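PDB 3N7X: capsid protein from Infectious hypodermal and hematopoietic necrosis virus, which forms the icosahedral shell of this shrimp densovirus, a parvovirus, sixty copies of a beta-barrel subunit making up the particle. Local coordinates for residues Gly157-Leu162 / Thr182-Ala187. Residues are numbered along the deposited sequence; the frame is centred on the assembly and turned at random.
Sequences GLHNQL and TVQSTA
Leu162 and Thr182 bring their CA atoms to 6.5 Å of each other where strand 179-182 ends beside the start of its antiparallel neighbour 161-164 in a sheet of the capsid beta-barrel; beyond that point the backbones separate, and side chains do the bridging. Within the paired part, Thr182 and Ser163 share a backbone hydrogen bond. Leu162 lies over the end of strand 179-182: its CD2 packs 3.6 Å from the carbonyl oxygen Thr182 O, while its other methyl, CD1, meets Val183 CG1 at 3.9 Å, the two side chains meeting at a slant. With chi1 at -55°, Leu162 CG stands anti to its own carbonyl carbon, which directs the branch toward Thr182 and Val183.

His159 reaches across from the loop before strand 161-164. Its ring presents CE1 to the Val183 carbonyl, with Val183 O 3.2 Å away and approaching obliquely. Leu158 CB packs against one face of the imidazole, to one side of the ring centre, and Asp154 accepts hydrogen bonds from the backbone N atoms of Leu158 and His159, fixing the backbone from which the side chain leaves. On the partner side, 182-187 is tied to Lys69 through backbone bonds of Val183 and Gln184, then folds into a type I turn closed by Ala187 N to Gln184 O at 2.9 Å. The Gln184 chain bends at chi2 (-50°), turning its amide back toward the imidazole; the two planes lie 37° apart, and Gln184 NE2 sits at the ring's edge, near its plane, 3.6 Å from His159 CE1.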
# COMPACT_ATOMS: atom_id res chain seq x y z
N GLY A 157 -52.08 78.91 -8.47
CA GLY A 157 -52.64 79.67 -9.58
C GLY A 157 -53.67 80.74 -9.26
O GLY A 157 -54.69 80.85 -9.94
N LEU A 158 -53.40 81.54 -8.24
CA LEU A 158 -54.31 82.60 -7.84
C LEU A 158 -54.30 83.78 -8.81
O LEU A 158 -55.35 84.24 -9.25
CB LEU A 158 -53.95 83.11 -6.45
CG LEU A 158 -53.99 82.14 -5.27
CD1 LEU A 158 -53.35 82.78 -4.04
CD2 LEU A 158 -55.43 81.75 -4.98
N HIS A 159 -53.10 84.26 -9.14
CA HIS A 159 -52.96 85.44 -9.99
C HIS A 159 -52.19 85.29 -11.29
O HIS A 159 -51.33 84.43 -11.43
CB HIS A 159 -52.28 86.55 -9.18
CG HIS A 159 -52.81 86.69 -7.79
ND1 HIS A 159 -54.05 87.21 -7.51
CD2 HIS A 159 -52.25 86.39 -6.59
CE1 HIS A 159 -54.24 87.22 -6.20
NE2 HIS A 159 -53.16 86.73 -5.62
N ASN A 160 -52.50 86.17 -12.24
CA ASN A 160 -51.84 86.19 -13.54
C ASN A 160 -51.02 87.47 -13.67
O ASN A 160 -49.84 87.43 -14.02
CB ASN A 160 -52.89 86.16 -14.66
CG ASN A 160 -53.66 84.86 -14.70
OD1 ASN A 160 -54.85 84.84 -15.02
ND2 ASN A 160 -52.98 83.76 -14.39
N GLN A 161 -51.64 88.60 -13.36
CA GLN A 161 -50.97 89.89 -13.47
C GLN A 161 -51.30 90.83 -12.31
O GLN A 161 -52.46 90.99 -11.93
CB GLN A 161 -51.35 90.56 -14.78
CG GLN A 161 -50.62 91.87 -15.05
CD GLN A 161 -51.16 92.60 -16.27
OE1 GLN A 161 -51.40 92.00 -17.33
NE2 GLN A 161 -51.35 93.92 -16.14
N LEU A 162 -50.27 91.46 -11.75
CA LEU A 162 -50.48 92.38 -10.64
C LEU A 162 -49.77 93.70 -10.91
O LEU A 162 -48.90 93.78 -11.78
CB LEU A 162 -49.95 91.77 -9.35
CG LEU A 162 -50.50 90.39 -8.98
CD1 LEU A 162 -49.76 89.88 -7.76
CD2 LEU A 162 -52.00 90.47 -8.71
N THR A 182 -49.57 94.89 -5.11
CA THR A 182 -50.91 94.69 -4.59
C THR A 182 -51.43 93.34 -5.05
O THR A 182 -51.65 93.12 -6.24
CB THR A 182 -51.87 95.80 -5.06
OG1 THR A 182 -51.38 97.07 -4.58
CG2 THR A 182 -53.27 95.58 -4.52
N VAL A 183 -51.63 92.43 -4.10
CA VAL A 183 -52.11 91.09 -4.42
C VAL A 183 -53.63 90.94 -4.27
O VAL A 183 -54.24 90.11 -4.94
CB VAL A 183 -51.39 90.03 -3.56
CG1 VAL A 183 -49.90 90.05 -3.85
CG2 VAL A 183 -51.63 90.30 -2.09
N GLN A 184 -54.22 91.74 -3.38
CA GLN A 184 -55.67 91.71 -3.13
C GLN A 184 -56.11 93.07 -2.64
O GLN A 184 -56.12 93.33 -1.44
CB GLN A 184 -56.02 90.67 -2.07
CG GLN A 184 -56.37 89.30 -2.59
CD GLN A 184 -57.40 89.35 -3.70
OE1 GLN A 184 -58.33 90.16 -3.66
NE2 GLN A 184 -57.25 88.47 -4.68
N SER A 185 -56.50 93.93 -3.57
CA SER A 185 -56.93 95.28 -3.22
C SER A 185 -58.06 95.34 -2.20
O SER A 185 -58.19 96.32 -1.47
CB SER A 185 -57.36 96.04 -4.48
OG SER A 185 -58.42 95.37 -5.13
N THR A 186 -58.87 94.28 -2.12
CA THR A 186 -59.99 94.25 -1.18
C THR A 186 -59.73 93.44 0.09
O THR A 186 -60.64 93.25 0.90
CB THR A 186 -61.26 93.68 -1.84
OG1 THR A 186 -61.05 92.29 -2.17
CG2 THR A 186 -61.60 94.46 -3.10
N ALA A 187 -58.49 92.99 0.28
CA ALA A 187 -58.15 92.18 1.45
C ALA A 187 -57.94 92.95 2.75
O ALA A 187 -56.81 93.21 3.15
CB ALA A 187 -56.92 91.34 1.14